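Local coordinates for SCO family protein (Aquifex aeolicus, PDB 3ME7) that probably binds copper and carries out thiol-disulfide electron transfer as the thioredoxin-fold domain of a membrane-anchored SCO1/2 family protein, at residues D10-Q22 and L78-G92. Sequence-based numbering, arbitrary orientation.
With SO4 (sulfate ion), chain C.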
# COMPACT_ATOMS: atom_id res chain seq x y z
N ASP A 10 9.57 -9.49 7.90
CA ASP A 10 10.06 -10.63 7.15
C ASP A 10 9.12 -11.10 6.03
O ASP A 10 9.43 -12.08 5.34
CB ASP A 10 10.42 -11.80 8.08
CG ASP A 10 9.26 -12.26 8.95
OD1 ASP A 10 8.21 -11.58 9.01
OD2 ASP A 10 9.40 -13.32 9.60
N ILE A 11 7.98 -10.41 5.85
CA ILE A 11 7.08 -10.67 4.73
C ILE A 11 7.86 -10.52 3.42
O ILE A 11 8.49 -9.48 3.18
CB ILE A 11 5.90 -9.69 4.77
CG1 ILE A 11 4.97 -10.10 5.91
CG2 ILE A 11 5.14 -9.68 3.42
CD1 ILE A 11 3.95 -9.04 6.33
N THR A 12 7.79 -11.55 2.57
CA THR A 12 8.44 -11.52 1.28
C THR A 12 7.45 -11.09 0.21
O THR A 12 6.36 -11.69 0.08
CB THR A 12 9.07 -12.88 0.92
OG1 THR A 12 10.07 -13.23 1.89
CG2 THR A 12 9.73 -12.81 -0.47
N LEU A 13 7.82 -10.04 -0.52
CA LEU A 13 7.07 -9.50 -1.65
C LEU A 13 7.88 -9.69 -2.92
O LEU A 13 9.11 -9.83 -2.88
CB LEU A 13 6.79 -8.01 -1.41
CG LEU A 13 6.06 -7.68 -0.11
CD1 LEU A 13 6.15 -6.14 0.13
CD2 LEU A 13 4.64 -8.15 -0.14
N VAL A 14 7.19 -9.70 -4.06
CA VAL A 14 7.81 -9.82 -5.37
C VAL A 14 7.20 -8.70 -6.23
O VAL A 14 5.96 -8.63 -6.37
CB VAL A 14 7.53 -11.19 -6.02
CG1 VAL A 14 8.37 -11.37 -7.28
CG2 VAL A 14 7.82 -12.32 -5.03
N ASP A 15 8.06 -7.82 -6.74
CA ASP A 15 7.58 -6.73 -7.59
C ASP A 15 7.26 -7.20 -9.01
O ASP A 15 7.47 -8.36 -9.36
CB ASP A 15 8.50 -5.50 -7.55
CG ASP A 15 9.76 -5.67 -8.33
OD1 ASP A 15 9.86 -6.61 -9.14
OD2 ASP A 15 10.65 -4.81 -8.14
N SER A 16 6.73 -6.29 -9.83
CA SER A 16 6.23 -6.66 -11.15
C SER A 16 7.34 -7.01 -12.13
O SER A 16 7.07 -7.49 -13.24
CB SER A 16 5.36 -5.54 -11.72
OG SER A 16 6.08 -4.32 -11.74
N TYR A 17 8.59 -6.76 -11.74
CA TYR A 17 9.75 -7.19 -12.53
C TYR A 17 10.31 -8.54 -12.08
O TYR A 17 11.26 -9.05 -12.68
CB TYR A 17 10.86 -6.14 -12.48
CG TYR A 17 10.43 -4.81 -13.02
CD1 TYR A 17 10.54 -4.52 -14.38
CD2 TYR A 17 9.89 -3.84 -12.17
CE1 TYR A 17 10.13 -3.29 -14.88
CE2 TYR A 17 9.48 -2.60 -12.67
CZ TYR A 17 9.60 -2.34 -14.02
OH TYR A 17 9.19 -1.12 -14.51
N GLY A 18 9.71 -9.10 -11.04
CA GLY A 18 10.15 -10.38 -10.48
C GLY A 18 11.22 -10.22 -9.41
O GLY A 18 11.77 -11.22 -8.94
N ASN A 19 11.52 -8.99 -9.02
CA ASN A 19 12.47 -8.75 -7.92
C ASN A 19 11.88 -9.10 -6.57
O ASN A 19 10.86 -8.54 -6.17
CB ASN A 19 12.93 -7.29 -7.87
CG ASN A 19 13.59 -6.84 -9.15
OD1 ASN A 19 14.53 -7.48 -9.63
ND2 ASN A 19 13.11 -5.73 -9.71
N GLU A 20 12.53 -10.01 -5.87
CA GLU A 20 12.06 -10.43 -4.56
C GLU A 20 12.74 -9.62 -3.46
O GLU A 20 13.95 -9.37 -3.52
CB GLU A 20 12.41 -11.90 -4.37
CG GLU A 20 11.36 -12.69 -3.74
CD GLU A 20 11.62 -14.16 -3.89
OE1 GLU A 20 11.32 -14.74 -4.95
OE2 GLU A 20 12.15 -14.71 -2.93
N PHE A 21 11.98 -9.23 -2.46
CA PHE A 21 12.52 -8.49 -1.32
C PHE A 21 11.65 -8.70 -0.08
O PHE A 21 10.50 -9.16 -0.17
CB PHE A 21 12.64 -6.98 -1.64
CG PHE A 21 11.31 -6.28 -1.86
CD1 PHE A 21 10.65 -6.34 -3.10
CD2 PHE A 21 10.74 -5.52 -0.84
CE1 PHE A 21 9.43 -5.69 -3.30
CE2 PHE A 21 9.52 -4.86 -1.03
CZ PHE A 21 8.86 -4.95 -2.27
N GLN A 22 12.21 -8.36 1.08
CA GLN A 22 11.44 -8.41 2.31
C GLN A 22 10.97 -7.02 2.66
O GLN A 22 11.63 -6.02 2.35
CB GLN A 22 12.24 -9.04 3.44
CG GLN A 22 12.32 -10.55 3.28
CD GLN A 22 13.19 -11.18 4.31
OE1 GLN A 22 14.39 -10.93 4.35
NE2 GLN A 22 12.59 -12.02 5.16
N LEU A 78 2.93 -12.78 -11.41
CA LEU A 78 3.81 -11.71 -11.88
C LEU A 78 3.29 -11.08 -13.17
O LEU A 78 3.32 -9.87 -13.34
CB LEU A 78 5.25 -12.21 -12.04
CG LEU A 78 5.92 -12.60 -10.71
CD1 LEU A 78 7.30 -13.17 -10.97
CD2 LEU A 78 6.01 -11.42 -9.77
N GLU A 79 2.78 -11.91 -14.08
CA GLU A 79 2.14 -11.43 -15.30
C GLU A 79 1.00 -10.45 -14.98
O GLU A 79 0.91 -9.38 -15.58
CB GLU A 79 1.62 -12.65 -16.09
CG GLU A 79 0.83 -12.35 -17.34
CD GLU A 79 0.37 -13.63 -18.04
OE1 GLU A 79 -0.55 -14.31 -17.52
OE2 GLU A 79 0.92 -13.95 -19.10
N ASP A 80 0.16 -10.83 -14.02
CA ASP A 80 -0.97 -9.99 -13.61
C ASP A 80 -0.54 -8.64 -13.05
O ASP A 80 -1.14 -7.61 -13.40
CB ASP A 80 -1.84 -10.71 -12.58
CG ASP A 80 -2.55 -11.91 -13.15
OD1 ASP A 80 -3.17 -11.80 -14.23
OD2 ASP A 80 -2.49 -12.98 -12.52
N ILE A 81 0.46 -8.64 -12.17
CA ILE A 81 0.88 -7.36 -11.57
C ILE A 81 1.64 -6.47 -12.55
O ILE A 81 1.55 -5.24 -12.46
CB ILE A 81 1.62 -7.51 -10.22
CG1 ILE A 81 2.84 -8.43 -10.32
CG2 ILE A 81 0.63 -7.95 -9.13
CD1 ILE A 81 3.74 -8.34 -9.09
N LYS A 82 2.38 -7.08 -13.48
CA LYS A 82 3.03 -6.34 -14.56
C LYS A 82 1.98 -5.65 -15.44
O LYS A 82 2.15 -4.49 -15.81
CB LYS A 82 3.91 -7.28 -15.39
CG LYS A 82 4.75 -6.57 -16.44
CD LYS A 82 5.59 -5.49 -15.79
CE LYS A 82 6.30 -4.64 -16.82
NZ LYS A 82 6.85 -3.40 -16.19
N ARG A 83 0.92 -6.38 -15.78
CA ARG A 83 -0.20 -5.79 -16.53
C ARG A 83 -0.81 -4.58 -15.78
O ARG A 83 -1.04 -3.51 -16.36
CB ARG A 83 -1.26 -6.86 -16.81
CG ARG A 83 -2.32 -6.48 -17.86
CD ARG A 83 -3.45 -7.53 -17.93
NE ARG A 83 -4.18 -7.58 -16.67
CZ ARG A 83 -4.27 -8.64 -15.87
NH1 ARG A 83 -3.70 -9.79 -16.20
NH2 ARG A 83 -4.93 -8.55 -14.73
N PHE A 84 -1.02 -4.74 -14.47
CA PHE A 84 -1.56 -3.66 -13.64
C PHE A 84 -0.63 -2.44 -13.63
O PHE A 84 -1.09 -1.31 -13.81
CB PHE A 84 -1.81 -4.17 -12.21
CG PHE A 84 -2.56 -3.19 -11.33
CD1 PHE A 84 -1.86 -2.21 -10.62
CD2 PHE A 84 -3.94 -3.27 -11.20
CE1 PHE A 84 -2.55 -1.29 -9.81
CE2 PHE A 84 -4.63 -2.37 -10.38
CZ PHE A 84 -3.93 -1.39 -9.69
N GLN A 85 0.68 -2.67 -13.48
CA GLN A 85 1.66 -1.58 -13.44
C GLN A 85 1.61 -0.75 -14.72
O GLN A 85 1.58 0.48 -14.67
CB GLN A 85 3.07 -2.14 -13.25
CG GLN A 85 4.15 -1.05 -13.22
CD GLN A 85 5.50 -1.54 -13.66
OE1 GLN A 85 5.72 -2.74 -13.80
NE2 GLN A 85 6.41 -0.60 -13.94
N LYS A 86 1.60 -1.44 -15.85
CA LYS A 86 1.59 -0.77 -17.15
C LYS A 86 0.27 -0.05 -17.36
O LYS A 86 0.26 1.06 -17.91
CB LYS A 86 1.82 -1.79 -18.27
CG LYS A 86 3.26 -2.24 -18.40
CD LYS A 86 3.49 -2.95 -19.74
CE LYS A 86 4.95 -3.28 -19.97
NZ LYS A 86 5.24 -3.44 -21.42
N GLU A 87 -0.82 -0.67 -16.91
CA GLU A 87 -2.16 -0.10 -17.05
C GLU A 87 -2.23 1.32 -16.48
O GLU A 87 -2.81 2.23 -17.09
CB GLU A 87 -3.19 -0.99 -16.37
CG GLU A 87 -4.62 -0.49 -16.50
CD GLU A 87 -5.63 -1.52 -16.08
OE1 GLU A 87 -5.34 -2.74 -16.21
OE2 GLU A 87 -6.72 -1.11 -15.63
N TYR A 88 -1.63 1.50 -15.30
CA TYR A 88 -1.77 2.76 -14.59
C TYR A 88 -0.54 3.66 -14.74
O TYR A 88 -0.47 4.71 -14.12
CB TYR A 88 -2.13 2.52 -13.12
CG TYR A 88 -3.53 1.94 -12.94
CD1 TYR A 88 -4.65 2.77 -12.91
CD2 TYR A 88 -3.73 0.57 -12.83
CE1 TYR A 88 -5.93 2.25 -12.76
CE2 TYR A 88 -5.00 0.04 -12.69
CZ TYR A 88 -6.09 0.88 -12.66
OH TYR A 88 -7.34 0.35 -12.49
N GLY A 89 0.42 3.23 -15.57
CA GLY A 89 1.61 4.03 -15.84
C GLY A 89 2.52 4.19 -14.63
O GLY A 89 3.27 5.16 -14.52
N ILE A 90 2.43 3.22 -13.73
CA ILE A 90 3.23 3.22 -12.50
C ILE A 90 4.70 2.92 -12.83
O ILE A 90 4.99 2.02 -13.60
CB ILE A 90 2.60 2.23 -11.46
CG1 ILE A 90 1.28 2.79 -10.94
CG2 ILE A 90 3.57 1.93 -10.29
CD1 ILE A 90 0.38 1.77 -10.26
N ASP A 91 5.63 3.69 -12.24
CA ASP A 91 7.04 3.60 -12.63
C ASP A 91 7.66 2.25 -12.29
O ASP A 91 8.50 1.74 -13.02
CB ASP A 91 7.86 4.75 -12.01
CG ASP A 91 8.28 4.46 -10.58
OD1 ASP A 91 9.43 4.06 -10.36
OD2 ASP A 91 7.46 4.57 -9.67
N GLY A 92 7.23 1.68 -11.17
CA GLY A 92 7.62 0.32 -10.82
C GLY A 92 8.79 0.26 -9.85
O GLY A 92 9.07 -0.81 -9.31
S SO4 C . 4.30 -16.25 -10.21
O1 SO4 C . 3.73 -15.24 -9.31
O2 SO4 C . 5.63 -16.60 -9.75
O3 SO4 C . 3.43 -17.43 -10.24
O4 SO4 C . 4.41 -15.68 -11.55
O HOH W 1 10.95 -2.08 -7.92
O HOH W 2 6.92 -2.74 -9.44
O HOH W 3 8.81 -1.23 -17.51
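The type I turn D15–G18, which joins the hairpin strands 12-15 and 20-22 at one border of the thioredoxin-like sheet, rests on helix 78-87 through S16, Y17 and the amide of Q85. It illustrates how one buried amide can pin a turn to a helix. With CG anti to the backbone N (chi1 180°), Q85 reaches out from the helix to the turn. Q85 OE1 accepts from S16 OG at 2.6 Å; in one of its two conformers, K82 NZ also donates to Q85 OE1, from the opposite face of the amide. Q85 NE2 donates within the amide plane to Y17 OH at 2.9 Å, nearly straight at 165°, and to I90 O at 3.0 Å. The Y17 ring stands 65° from that amide, its edge against the backbone of G92.

Beside these polar groups, toward the N-terminal end of the helix, I81 CD1 lies 3.6 Å from S16 CA, and L78 CD2 presses tightly on V14 CG1 at 3.4 Å. On the turn, D15 OD1 takes the N-H of Y17 in an Asx turn and that of N19 from the other face of the carboxylate. A water donates to both S16 OG and G92 O, bridging turn and loop.

A leucine in place of Q85 would probably leave S16 OG and I90 O without their amide partners and the Y17 ring freer to swing. Three bonds, with K82 as a possible fourth, converge on a single flat group and leave the amide little freedom to flip, so turn, helix and the following loop are tied together; the Q85 and I81 side chains also touch V97 of strand 95-100.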